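Local coordinates for protein putative metal-dependent phosphoesterase (Bifidobacterium adolescentis, PDB 3O0F) that acts as a metal-dependent phosphoesterase that binds iron, zinc and adenosine monophosphate, and is possibly a 5'-3' exonuclease on RNA and DNA, at residues A46-D51 against H86-Q91; T74-V79 against S100-N105; E217-M222 against E243-I248. All blocks are in the same frame, centred on the assembly; numbering follows the deposited sequence. Where two conformers were deposited one is given.

Interaction 1. Residues A46-D51 against H86-Q91; sequences AIADHD and HMLAFQ. With FE (Fe (III) ion), chain D; ZN (zinc ion), chain C.
His50 and His86 bring their imidazoles together at the metal-bearing end of this contact, with the two CE1 atoms 4.2 Å apart. CE1 of His86 lies at the edge of the His50 ring, near its plane, and the ring planes are turned 78° to each other. The centroids stay 5.9 Å apart, in an oblique pairing. Each ring is fixed by its own metal: His50 gives NE2 to the zinc ion at 2.1 Å, whereas His86 gives ND1 to an iron ion at 2.4 Å. In His86 CG sits beside the backbone N (chi1 -74°), and with chi2 at -166° ND1 is the nitrogen turned to the iron. Asp25 and His263 complete the protein ligands of the zinc, Glu75 and His203 those of this iron, and His86 also touches the bound adenosine monophosphate.

Farther from the metals the contact is wholly apolar. The methyl of Ala48 meets one branch of Leu88, CB to CD2 at 4.1 Å, and the methyl of Ala46 approaches the Phe90 ring obliquely, CB to CE1 at 3.8 Å. Alternate residues of each segment supply these groups, and no hydrogen bond joins the two backbones, whose CA atoms are still 7.1 Å apart at Ala48 and Leu88. Strand 70-80 lies between strands 44-47 and 83-90, bonded through its backbone to both segments, in a sheet consistent with the distorted barrel of PHP domains; strand 15-19 flanks 44-47 and sends Ile17 and His18 across the inside onto Phe90 and Leu88.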
ATOM      1  N   ALA A  46     -10.999   0.474  -2.873  1.00 13.45           N
ATOM      2  CA  ALA A  46     -10.455  -0.339  -1.841  1.00 10.66           C
ATOM      3  C   ALA A  46      -9.671   0.485  -0.867  1.00 11.60           C
ATOM      4  O   ALA A  46      -8.923   1.412  -1.240  1.00 13.84           O
ATOM      5  CB  ALA A  46      -9.518  -1.436  -2.438  1.00  8.72           C
ATOM      6  N   ILE A  47      -9.747   0.081   0.374  1.00 11.79           N
ATOM      7  CA  ILE A  47      -8.790   0.538   1.363  1.00 13.42           C
ATOM      8  C   ILE A  47      -7.570  -0.444   1.343  1.00 14.34           C
ATOM      9  O   ILE A  47      -7.744  -1.642   1.211  1.00 13.38           O
ATOM     10  CB  ILE A  47      -9.432   0.643   2.708  1.00 13.33           C
ATOM     11  CG1 ILE A  47      -8.468   1.322   3.703  1.00 15.42           C
ATOM     12  CG2 ILE A  47      -9.988  -0.738   3.167  1.00  9.88           C
ATOM     13  CD1 ILE A  47      -9.195   1.867   5.045  1.00 16.43           C
ATOM     14  N   ALA A  48      -6.360   0.087   1.426  1.00 11.63           N
ATOM     15  CA  ALA A  48      -5.136  -0.747   1.295  1.00 15.05           C
ATOM     16  C   ALA A  48      -4.028  -0.195   2.152  1.00 11.31           C
ATOM     17  O   ALA A  48      -2.890  -0.062   1.698  1.00 11.50           O
ATOM     18  CB  ALA A  48      -4.674  -0.817  -0.177  1.00 11.84           C
ATOM     19  N   ASP A  49      -4.341   0.157   3.393  1.00 11.18           N
ATOM     20  CA  ASP A  49      -3.297   0.672   4.265  1.00 11.94           C
ATOM     21  C   ASP A  49      -2.131  -0.307   4.518  1.00 14.72           C
ATOM     22  O   ASP A  49      -2.296  -1.524   4.432  1.00 13.51           O
ATOM     23  CB  ASP A  49      -3.894   1.115   5.607  1.00 16.26           C
ATOM     24  CG  ASP A  49      -4.718   2.388   5.475  1.00 17.33           C
ATOM     25  OD1 ASP A  49      -4.134   3.398   5.009  1.00 19.38           O
ATOM     26  OD2 ASP A  49      -5.918   2.360   5.830  1.00 13.34           O
ATOM     27  N   HIS A  50      -0.969   0.254   4.853  1.00 14.16           N
ATOM     28  CA  HIS A  50       0.266  -0.507   5.084  1.00 14.92           C
ATOM     29  C   HIS A  50       0.140  -1.390   6.328  1.00 16.22           C
ATOM     30  O   HIS A  50      -0.183  -0.891   7.394  1.00 12.48           O
ATOM     31  CB  HIS A  50       1.428   0.458   5.307  1.00 16.33           C
ATOM     32  CG  HIS A  50       1.744   1.289   4.121  1.00 14.92           C
ATOM     33  ND1 HIS A  50       2.508   0.815   3.077  1.00 11.71           N
ATOM     34  CD2 HIS A  50       1.402   2.561   3.798  1.00  6.71           C
ATOM     35  CE1 HIS A  50       2.607   1.752   2.154  1.00 14.05           C
ATOM     36  NE2 HIS A  50       1.969   2.823   2.580  1.00 14.55           N
ATOM     37  N   ASP A  51       0.351  -2.697   6.155  1.00 16.95           N
ATOM     38  CA  ASP A  51       0.545  -3.670   7.264  1.00 17.64           C
ATOM     39  C   ASP A  51      -0.548  -3.667   8.364  1.00 17.77           C
ATOM     40  O   ASP A  51      -0.249  -3.762   9.549  1.00 18.59           O
ATOM     41  CB  ASP A  51       1.939  -3.452   7.852  1.00 18.44           C
ATOM     42  CG  ASP A  51       3.013  -3.480   6.786  1.00 22.24           C
ATOM     43  OD1 ASP A  51       3.092  -4.511   6.084  1.00 15.85           O
ATOM     44  OD2 ASP A  51       3.770  -2.486   6.625  1.00 21.61           O
ATOM     45  N   HIS A  86       6.206  -4.310  -2.427  1.00 10.89           N
ATOM     46  CA  HIS A  86       4.942  -4.097  -1.768  1.00 15.50           C
ATOM     47  C   HIS A  86       3.894  -5.014  -2.417  1.00 14.92           C
ATOM     48  O   HIS A  86       3.803  -5.098  -3.652  1.00 14.44           O
ATOM     49  CB  HIS A  86       4.574  -2.613  -1.881  1.00 17.63           C
ATOM     50  CG  HIS A  86       5.395  -1.725  -0.985  1.00 26.90           C
ATOM     51  ND1 HIS A  86       5.059  -0.419  -0.711  1.00 33.02           N
ATOM     52  CD2 HIS A  86       6.517  -1.978  -0.265  1.00 36.98           C
ATOM     53  CE1 HIS A  86       5.949   0.105   0.114  1.00 36.18           C
ATOM     54  NE2 HIS A  86       6.843  -0.822   0.403  1.00 39.85           N
HETATM   55  N   MSE A  87       3.154  -5.721  -1.566  1.00 11.89           N
HETATM   56  CA  MSE A  87       2.155  -6.689  -1.991  1.00 14.33           C
HETATM   57  C   MSE A  87       0.794  -6.180  -1.550  1.00 15.05           C
HETATM   58  O   MSE A  87       0.588  -5.932  -0.374  1.00 19.15           O
HETATM   59  CB  MSE A  87       2.376  -8.007  -1.282  1.00 13.71           C
HETATM   60  CG  MSE A  87       3.818  -8.527  -1.418  1.00 32.16           C
HETATM   61 SE   MSE A  87       4.116  -9.641  -2.963  0.75 62.88          SE
HETATM   62  CE  MSE A  87       2.549  -9.365  -4.063  1.00 56.44           C
ATOM     63  N   LEU A  88      -0.148  -6.118  -2.470  1.00 13.68           N
ATOM     64  CA  LEU A  88      -1.525  -5.777  -2.156  1.00 13.14           C
ATOM     65  C   LEU A  88      -2.266  -7.103  -1.894  1.00 13.83           C
ATOM     66  O   LEU A  88      -2.165  -8.039  -2.701  1.00 17.49           O
ATOM     67  CB  LEU A  88      -2.138  -5.041  -3.351  1.00 14.44           C
ATOM     68  CG  LEU A  88      -1.618  -3.648  -3.692  1.00 14.10           C
ATOM     69  CD1 LEU A  88      -2.157  -3.231  -5.047  1.00 14.85           C
ATOM     70  CD2 LEU A  88      -1.970  -2.591  -2.652  1.00 22.48           C
ATOM     71  N   ALA A  89      -2.978  -7.158  -0.770  1.00 11.00           N
ATOM     72  CA  ALA A  89      -3.693  -8.348  -0.297  1.00 12.45           C
ATOM     73  C   ALA A  89      -5.131  -7.969  -0.115  1.00  8.86           C
ATOM     74  O   ALA A  89      -5.430  -7.029   0.609  1.00  8.74           O
ATOM     75  CB  ALA A  89      -3.138  -8.820   1.020  1.00  9.89           C
ATOM     76  N   PHE A  90      -6.023  -8.646  -0.816  1.00  8.29           N
ATOM     77  CA  PHE A  90      -7.435  -8.289  -0.738  1.00  9.14           C
ATOM     78  C   PHE A  90      -8.280  -9.483  -0.268  1.00 10.71           C
ATOM     79  O   PHE A  90      -7.988 -10.649  -0.604  1.00  9.26           O
ATOM     80  CB  PHE A  90      -7.961  -7.876  -2.107  1.00 10.86           C
ATOM     81  CG  PHE A  90      -7.293  -6.657  -2.669  1.00  9.35           C
ATOM     82  CD1 PHE A  90      -7.612  -5.393  -2.180  1.00 10.27           C
ATOM     83  CD2 PHE A  90      -6.348  -6.780  -3.664  1.00 14.62           C
ATOM     84  CE1 PHE A  90      -6.954  -4.253  -2.678  1.00 13.66           C
ATOM     85  CE2 PHE A  90      -5.727  -5.652  -4.207  1.00 10.09           C
ATOM     86  CZ  PHE A  90      -6.029  -4.400  -3.697  1.00 13.75           C
ATOM     87  N   GLN A  91      -9.355  -9.145   0.427  1.00  9.99           N
ATOM     88  CA  GLN A  91     -10.437 -10.091   0.741  1.00 11.65           C
ATOM     89  C   GLN A  91      -9.949 -11.358   1.408  1.00  9.70           C
ATOM     90  O   GLN A  91     -10.263 -12.474   0.980  1.00 12.37           O
ATOM     91  CB  GLN A  91     -11.259 -10.392  -0.529  1.00 14.31           C
ATOM     92  CG  GLN A  91     -11.942  -9.110  -1.111  1.00 11.90           C
ATOM     93  CD  GLN A  91     -13.044  -8.555  -0.214  1.00 17.11           C
ATOM     94  OE1 GLN A  91     -12.984  -7.403   0.222  1.00 13.85           O
ATOM     95  NE2 GLN A  91     -14.073  -9.377   0.052  1.00 11.23           N
TER
HETATM   96 FE    FE D 303       3.728   0.844  -2.308  1.00 27.28          FE
HETATM   97 ZN    ZN C 302       1.645   4.697   1.639  1.00 25.31          ZN
HETATM   98  O   HOH W   1       2.146   1.798  -3.093  1.00 24.80           O

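Interaction 2. Residues T74-V79 against S100-N105; sequences TEITAV and SSMFAN. With FE (Fe (III) ion), chain D; FE (Fe (III) ion), chain E.
Met102, a selenomethionine, reaches Ile76 with its terminal methyl, CE lying 3.8 Å from Ile76 CG2. Its chain leaves the helix with CG anti to the backbone N (chi1 179°) and bends only at chi3, 87°, which turns CE onto the isoleucine; the side chains cross at about a right angle. Val188 of helix 185-194 touches both.

Strand 70-80 belongs to the barrel-like sheet of the PHP domain, and helix 97-124 packs on its outer side, the axes of the short segments crossing at 69° and 10.0 Å apart. Thr74 and Ile76 point to the helix, while Glu75 points away and bridges two iron ions, OE2 to one at 2.1 Å and OE1 to the other at 2.2 Å.

Phe103 follows, bringing CE1 and CZ to the strand. Ile76 CD1 lies at the ring's edge, in its plane, while Ile76 CG1 comes obliquely to within 3.8 Å of Phe103 CE1. Shortening Ile76 to an alanine would probably open a gap beside CE1 of Phe103 and take one wall from the Met102 methyl. The Thr74 and Phe103 side chains approach each other from opposite directions, Thr74 CG2 lying 3.8 Å from Phe103 CZ, while Thr74 OG1 bonds to Tyr92.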
ATOM      1  N   THR A  74      -4.972  -4.568   2.069  1.00 14.96           N
ATOM      2  CA  THR A  74      -3.817  -4.176   2.896  1.00 14.43           C
ATOM      3  C   THR A  74      -2.611  -4.136   1.972  1.00 11.08           C
ATOM      4  O   THR A  74      -2.480  -4.994   1.102  1.00 14.59           O
ATOM      5  CB  THR A  74      -3.533  -5.202   3.983  1.00 15.50           C
ATOM      6  OG1 THR A  74      -4.608  -5.255   4.912  1.00 15.31           O
ATOM      7  CG2 THR A  74      -2.216  -4.860   4.734  1.00 15.09           C
ATOM      8  N   GLU A  75      -1.714  -3.171   2.135  1.00 12.86           N
ATOM      9  CA  GLU A  75      -0.462  -3.185   1.378  1.00 10.06           C
ATOM     10  C   GLU A  75       0.621  -3.708   2.325  1.00 11.96           C
ATOM     11  O   GLU A  75       0.919  -3.122   3.362  1.00 12.07           O
ATOM     12  CB  GLU A  75      -0.099  -1.794   0.826  1.00 13.17           C
ATOM     13  CG  GLU A  75       1.182  -1.855   0.067  1.00 13.42           C
ATOM     14  CD  GLU A  75       1.492  -0.610  -0.765  1.00 17.51           C
ATOM     15  OE1 GLU A  75       0.833   0.374  -0.581  1.00 19.68           O
ATOM     16  OE2 GLU A  75       2.348  -0.681  -1.674  1.00 25.48           O
ATOM     17  N   ILE A  76       1.179  -4.852   1.975  1.00 13.83           N
ATOM     18  CA  ILE A  76       2.085  -5.543   2.867  1.00 15.22           C
ATOM     19  C   ILE A  76       3.512  -5.243   2.434  1.00 16.66           C
ATOM     20  O   ILE A  76       3.890  -5.475   1.266  1.00 15.83           O
ATOM     21  CB  ILE A  76       1.856  -7.073   2.847  1.00 11.79           C
ATOM     22  CG1 ILE A  76       0.385  -7.378   3.143  1.00 14.55           C
ATOM     23  CG2 ILE A  76       2.800  -7.782   3.862  1.00  5.67           C
ATOM     24  CD1 ILE A  76       0.009  -8.850   3.033  1.00 15.05           C
ATOM     25  N   THR A  77       4.300  -4.791   3.403  1.00 14.87           N
ATOM     26  CA  THR A  77       5.720  -4.518   3.190  1.00 18.52           C
ATOM     27  C   THR A  77       6.498  -5.840   3.139  1.00 14.91           C
ATOM     28  O   THR A  77       6.367  -6.668   4.031  1.00 14.81           O
ATOM     29  CB  THR A  77       6.262  -3.654   4.396  1.00 18.38           C
ATOM     30  OG1 THR A  77       5.360  -2.580   4.674  1.00 17.01           O
ATOM     31  CG2 THR A  77       7.661  -3.061   4.130  1.00 19.90           C
ATOM     32  N   ALA A  78       7.297  -6.040   2.105  1.00 15.66           N
ATOM     33  CA  ALA A  78       7.993  -7.271   1.917  1.00 15.88           C
ATOM     34  C   ALA A  78       9.341  -7.035   1.216  1.00 17.25           C
ATOM     35  O   ALA A  78       9.637  -5.920   0.784  1.00 15.41           O
ATOM     36  CB  ALA A  78       7.108  -8.291   1.139  1.00 14.64           C
ATOM     37  N   VAL A  79      10.155  -8.083   1.153  0.50 18.37           N
ATOM     38  CA  VAL A  79      11.448  -8.029   0.478  0.50 19.11           C
ATOM     39  C   VAL A  79      11.710  -9.311  -0.292  0.50 19.45           C
ATOM     40  O   VAL A  79      11.330 -10.393   0.151  0.50 21.41           O
ATOM     41  CB  VAL A  79      12.629  -7.782   1.480  0.50 19.68           C
ATOM     42  CG1 VAL A  79      12.621  -8.812   2.612  0.50 22.06           C
ATOM     43  CG2 VAL A  79      13.957  -7.833   0.744  0.50 14.95           C
ATOM     44  N   SER A 100      -2.192 -12.003  11.001  1.00 15.51           N
ATOM     45  CA  SER A 100      -2.265 -11.058  12.128  1.00 21.45           C
ATOM     46  C   SER A 100      -0.958 -10.853  12.852  1.00 19.37           C
ATOM     47  O   SER A 100      -0.589  -9.710  13.141  1.00 21.87           O
ATOM     48  CB  SER A 100      -3.313 -11.491  13.168  1.00 23.43           C
ATOM     49  OG  SER A 100      -4.579 -11.161  12.684  1.00 33.26           O
ATOM     50  N   SER A 101      -0.262 -11.941  13.149  1.00 18.86           N
ATOM     51  CA  SER A 101       0.974 -11.827  13.871  1.00 19.62           C
ATOM     52  C   SER A 101       2.087 -11.285  12.960  1.00 18.50           C
ATOM     53  O   SER A 101       2.948 -10.561  13.409  1.00 15.56           O
ATOM     54  CB  SER A 101       1.333 -13.162  14.494  1.00 22.89           C
ATOM     55  OG  SER A 101       1.975 -13.959  13.551  1.00 29.68           O
HETATM   56  N   MSE A 102       2.068 -11.623  11.676  1.00 17.47           N
HETATM   57  CA  MSE A 102       3.035 -11.033  10.753  1.00 19.28           C
HETATM   58  C   MSE A 102       2.885  -9.497  10.665  1.00 16.83           C
HETATM   59  O   MSE A 102       3.885  -8.762  10.649  1.00 17.81           O
HETATM   60  CB  MSE A 102       2.820 -11.593   9.377  1.00 20.15           C
HETATM   61  CG  MSE A 102       3.774 -11.016   8.365  1.00 29.05           C
HETATM   62 SE   MSE A 102       3.568 -11.951   6.676  0.75 47.87          SE
HETATM   63  CE  MSE A 102       2.165 -10.906   5.948  1.00 21.53           C
ATOM     64  N   PHE A 103       1.647  -9.020  10.586  1.00 15.77           N
ATOM     65  CA  PHE A 103       1.418  -7.557  10.670  1.00 17.78           C
ATOM     66  C   PHE A 103       1.863  -6.936  11.988  1.00 19.54           C
ATOM     67  O   PHE A 103       2.431  -5.844  11.982  1.00 21.65           O
ATOM     68  CB  PHE A 103      -0.022  -7.159  10.439  1.00 17.18           C
ATOM     69  CG  PHE A 103      -0.571  -7.519   9.079  1.00 20.55           C
ATOM     70  CD1 PHE A 103       0.247  -7.767   8.001  1.00 21.52           C
ATOM     71  CD2 PHE A 103      -1.939  -7.547   8.889  1.00 22.46           C
ATOM     72  CE1 PHE A 103      -0.283  -8.085   6.769  1.00 18.35           C
ATOM     73  CE2 PHE A 103      -2.476  -7.858   7.671  1.00 21.84           C
ATOM     74  CZ  PHE A 103      -1.652  -8.114   6.603  1.00 20.01           C
ATOM     75  N   ALA A 104       1.587  -7.594  13.108  1.00 21.65           N
ATOM     76  CA  ALA A 104       1.949  -7.051  14.414  1.00 22.66           C
ATOM     77  C   ALA A 104       3.466  -6.934  14.472  1.00 22.68           C
ATOM     78  O   ALA A 104       3.989  -5.927  14.950  1.00 23.11           O
ATOM     79  CB  ALA A 104       1.422  -7.933  15.591  1.00 21.36           C
ATOM     80  N   ASN A 105       4.167  -7.945  13.965  1.00 20.67           N
ATOM     81  CA  ASN A 105       5.612  -7.924  13.944  1.00 20.91           C
ATOM     82  C   ASN A 105       6.120  -6.810  13.052  1.00 19.63           C
ATOM     83  O   ASN A 105       7.092  -6.140  13.400  1.00 19.58           O
ATOM     84  CB  ASN A 105       6.208  -9.239  13.440  1.00 22.43           C
ATOM     85  CG  ASN A 105       5.911 -10.420  14.353  1.00 28.49           C
ATOM     86  OD1 ASN A 105       5.553 -10.242  15.504  1.00 25.54           O
ATOM     87  ND2 ASN A 105       6.049 -11.635  13.832  1.00 24.81           N
TER
HETATM   88 FE    FE D 303       3.728   0.844  -2.308  1.00 27.28          FE
HETATM   89 FE    FE E 304       0.566   2.144  -1.781  1.00 26.62          FE
HETATM   90  O   HOH W   1       2.146   1.798  -3.093  1.00 24.80           O

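Interaction 3. Residues E217-M222 against E243-I248; sequences EQLDAM and ERLLTI
Leu219 makes the contact for 217-222 through one methyl, CD1, which meets three residues of 243-248. The nearest is Ile248, whose CD1 lies 3.8 Å away, the two side chains crossing at about a right angle. Leu245 adds its CD2 at 4.1 Å from the same methyl. Arg244 approaches along an oblique line and places NH2 3.9 Å from Leu219 CD1.

The torsions of Arg244 explain its reach. CG is anti to the backbone N (chi1 160°) and the chain runs extended from CG to NE, carrying the guanidinium across to the other helix. There NH2 forms a salt bridge to Asp216 and a hydrogen bond to the carbonyl oxygen of Leu214, while NH1 is bound by Gln241 of its own helix, so the group is gripped at both terminal nitrogens. Leu214 also packs on Leu219. Behind the aliphatic side chains, Leu245 rests on Val232 and Ile248 on Leu230, both of strand 229-233.

The segments 217-222 and 243-248 run at 35° to each other with axes 12.2 Å apart. Their helices, 216-225 and 239-252, precede and follow strand 229-233 in the chain, and this packing joins them beside that strand, outside the metal coordination shell. No hydrogen bond links the two segments directly. Cohesion between them is therefore largely apolar, and the charge of Arg244 is met by Asp216 at the start of helix 216-225 and by the Leu214 carbonyl just before it, while the methyls pack alongside.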
ATOM      1  N   GLU A 217      12.454 -13.991 -13.306  1.00 17.76           N
ATOM      2  CA  GLU A 217      12.665 -15.183 -12.464  1.00 19.69           C
ATOM      3  C   GLU A 217      12.052 -15.015 -11.067  1.00 16.04           C
ATOM      4  O   GLU A 217      11.407 -15.925 -10.580  1.00 13.75           O
ATOM      5  CB  GLU A 217      14.171 -15.593 -12.380  1.00 21.06           C
ATOM      6  CG  GLU A 217      14.699 -16.153 -13.721  1.00 40.39           C
ATOM      7  CD  GLU A 217      15.959 -17.098 -13.682  1.00 52.93           C
ATOM      8  OE1 GLU A 217      17.129 -16.626 -13.577  1.00 50.58           O
ATOM      9  OE2 GLU A 217      15.762 -18.325 -13.868  1.00 53.95           O
ATOM     10  N   GLN A 218      12.231 -13.855 -10.438  1.00 16.85           N
ATOM     11  CA  GLN A 218      11.623 -13.601  -9.125  1.00 17.06           C
ATOM     12  C   GLN A 218      10.106 -13.559  -9.239  1.00 16.47           C
ATOM     13  O   GLN A 218       9.403 -14.031  -8.340  1.00 16.02           O
ATOM     14  CB  GLN A 218      12.133 -12.310  -8.485  1.00 17.50           C
ATOM     15  CG  GLN A 218      13.655 -12.294  -8.181  1.00 13.67           C
ATOM     16  CD  GLN A 218      14.121 -10.929  -7.732  1.00 20.58           C
ATOM     17  OE1 GLN A 218      14.240 -10.002  -8.548  1.00 15.75           O
ATOM     18  NE2 GLN A 218      14.416 -10.786  -6.414  1.00 23.10           N
ATOM     19  N   LEU A 219       9.592 -12.991 -10.333  1.00 15.26           N
ATOM     20  CA  LEU A 219       8.163 -12.987 -10.554  1.00 14.80           C
ATOM     21  C   LEU A 219       7.655 -14.400 -10.763  1.00 18.15           C
ATOM     22  O   LEU A 219       6.592 -14.732 -10.244  1.00 15.27           O
ATOM     23  CB  LEU A 219       7.734 -12.059 -11.714  1.00 14.95           C
ATOM     24  CG  LEU A 219       7.818 -10.558 -11.373  1.00 16.72           C
ATOM     25  CD1 LEU A 219       7.560  -9.677 -12.584  1.00 18.16           C
ATOM     26  CD2 LEU A 219       6.850 -10.205 -10.231  1.00 14.79           C
ATOM     27  N   ASP A 220       8.417 -15.240 -11.487  1.00 17.16           N
ATOM     28  CA  ASP A 220       8.006 -16.612 -11.743  1.00 18.71           C
ATOM     29  C   ASP A 220       7.896 -17.401 -10.458  1.00 17.32           C
ATOM     30  O   ASP A 220       6.920 -18.102 -10.291  1.00 19.52           O
ATOM     31  CB  ASP A 220       8.935 -17.335 -12.705  1.00 20.74           C
ATOM     32  CG  ASP A 220       8.760 -16.866 -14.150  1.00 32.84           C
ATOM     33  OD1 ASP A 220       7.698 -16.292 -14.493  1.00 34.36           O
ATOM     34  OD2 ASP A 220       9.698 -17.078 -14.945  1.00 37.99           O
ATOM     35  N   ALA A 221       8.848 -17.214  -9.548  1.00 17.91           N
ATOM     36  CA  ALA A 221       8.845 -17.889  -8.251  1.00 19.35           C
ATOM     37  C   ALA A 221       7.681 -17.447  -7.361  1.00 21.66           C
ATOM     38  O   ALA A 221       7.065 -18.270  -6.637  1.00 17.60           O
ATOM     39  CB  ALA A 221      10.174 -17.716  -7.561  1.00 17.52           C
HETATM   40  N   MSE A 222       7.340 -16.164  -7.429  1.00 17.59           N
HETATM   41  CA  MSE A 222       6.092 -15.677  -6.777  1.00 20.83           C
HETATM   42  C   MSE A 222       4.811 -16.223  -7.408  1.00 17.53           C
HETATM   43  O   MSE A 222       3.872 -16.602  -6.675  1.00 17.24           O
HETATM   44  CB  MSE A 222       6.043 -14.162  -6.756  1.00 17.86           C
HETATM   45  CG  MSE A 222       7.098 -13.587  -5.856  1.00 22.43           C
HETATM   46 SE   MSE A 222       7.381 -11.710  -6.290  0.75 49.31          SE
HETATM   47  CE  MSE A 222       5.752 -10.914  -5.668  1.00 30.11           C
ATOM     48  N   GLU A 243       4.235  -2.835 -20.597  1.00 16.47           N
ATOM     49  CA  GLU A 243       4.189  -3.913 -21.629  1.00 18.09           C
ATOM     50  C   GLU A 243       4.816  -5.218 -21.144  1.00 18.21           C
ATOM     51  O   GLU A 243       4.296  -6.297 -21.377  1.00 17.48           O
ATOM     52  CB  GLU A 243       4.882  -3.503 -22.923  1.00 23.12           C
ATOM     53  CG  GLU A 243       4.047  -2.530 -23.797  1.00 35.20           C
ATOM     54  CD  GLU A 243       4.911  -1.751 -24.796  1.00 52.86           C
ATOM     55  OE1 GLU A 243       6.062  -2.197 -25.060  1.00 65.68           O
ATOM     56  OE2 GLU A 243       4.455  -0.689 -25.305  1.00 55.10           O
ATOM     57  N   ARG A 244       5.925  -5.105 -20.433  1.00 17.34           N
ATOM     58  CA  ARG A 244       6.582  -6.284 -19.867  1.00 16.65           C
ATOM     59  C   ARG A 244       5.637  -7.010 -18.869  1.00 15.75           C
ATOM     60  O   ARG A 244       5.455  -8.228 -18.918  1.00 17.12           O
ATOM     61  CB  ARG A 244       7.911  -5.851 -19.226  1.00 16.94           C
ATOM     62  CG  ARG A 244       8.473  -6.820 -18.213  1.00 14.21           C
ATOM     63  CD  ARG A 244       9.906  -6.493 -17.817  1.00 17.34           C
ATOM     64  NE  ARG A 244      10.273  -7.450 -16.782  1.00 12.37           N
ATOM     65  CZ  ARG A 244      10.230  -7.232 -15.473  1.00 21.77           C
ATOM     66  NH1 ARG A 244       9.951  -6.029 -14.981  1.00 16.49           N
ATOM     67  NH2 ARG A 244      10.508  -8.232 -14.629  1.00 14.86           N
ATOM     68  N   LEU A 245       5.001  -6.271 -17.984  1.00 13.86           N
ATOM     69  CA  LEU A 245       4.160  -6.896 -16.965  1.00 14.33           C
ATOM     70  C   LEU A 245       2.868  -7.487 -17.574  1.00 14.33           C
ATOM     71  O   LEU A 245       2.386  -8.519 -17.121  1.00 17.06           O
ATOM     72  CB  LEU A 245       3.844  -5.863 -15.847  1.00 11.78           C
ATOM     73  CG  LEU A 245       5.001  -5.319 -14.984  1.00 11.70           C
ATOM     74  CD1 LEU A 245       4.483  -4.119 -14.141  1.00 13.02           C
ATOM     75  CD2 LEU A 245       5.629  -6.388 -14.025  1.00 13.57           C
ATOM     76  N   LEU A 246       2.307  -6.817 -18.586  1.00 15.39           N
ATOM     77  CA  LEU A 246       1.107  -7.307 -19.274  1.00 16.83           C
ATOM     78  C   LEU A 246       1.410  -8.640 -19.972  1.00 16.72           C
ATOM     79  O   LEU A 246       0.568  -9.523 -20.018  1.00 15.18           O
ATOM     80  CB  LEU A 246       0.618  -6.292 -20.314  1.00 19.83           C
ATOM     81  CG  LEU A 246      -0.075  -5.036 -19.794  1.00 18.42           C
ATOM     82  CD1 LEU A 246      -0.253  -4.039 -20.930  1.00 14.54           C
ATOM     83  CD2 LEU A 246      -1.408  -5.368 -19.061  1.00 16.24           C
ATOM     84  N   THR A 247       2.615  -8.761 -20.518  1.00 14.46           N
ATOM     85  CA  THR A 247       3.026  -9.961 -21.171  1.00 17.17           C
ATOM     86  C   THR A 247       3.155 -11.104 -20.195  1.00 17.19           C
ATOM     87  O   THR A 247       2.706 -12.211 -20.492  1.00 21.03           O
ATOM     88  CB  THR A 247       4.347  -9.747 -21.949  1.00 18.65           C
ATOM     89  OG1 THR A 247       4.112  -8.744 -22.937  1.00 17.91           O
ATOM     90  CG2 THR A 247       4.819 -11.049 -22.621  1.00 19.72           C
ATOM     91  N   ILE A 248       3.793 -10.854 -19.047  1.00 15.74           N
ATOM     92  CA  ILE A 248       3.905 -11.853 -18.011  1.00 15.73           C
ATOM     93  C   ILE A 248       2.518 -12.281 -17.506  1.00 16.89           C
ATOM     94  O   ILE A 248       2.240 -13.483 -17.375  1.00 16.75           O
ATOM     95  CB  ILE A 248       4.772 -11.370 -16.828  1.00 16.85           C
ATOM     96  CG1 ILE A 248       6.249 -11.214 -17.286  1.00 18.44           C
ATOM     97  CG2 ILE A 248       4.598 -12.331 -15.615  1.00 14.48           C
ATOM     98  CD1 ILE A 248       7.101 -10.365 -16.340  1.00 14.82           C
TER

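Interactions 1 and 2 interlock around the metal centre, their centres 10 Å apart and their segments alternating along the chain. His86 of interaction 1 and Glu75 of interaction 2 are co-ligands of one iron ion, whose bound water both share. Met87 O lies 2.7 Å from Ile76 N, and a probable hydrogen bond joins Asp51 OD2 to Thr77 OG1 at 2.5 Å. His86 also touches the bound adenosine monophosphate, whereas the Ile76 side chain is about 11 Å from it. Interaction 3 lies farther out, its centre about 20 Å from that of interaction 1, and meets it where Met222 packs on Met87. Interactions 2 and 3 do not touch.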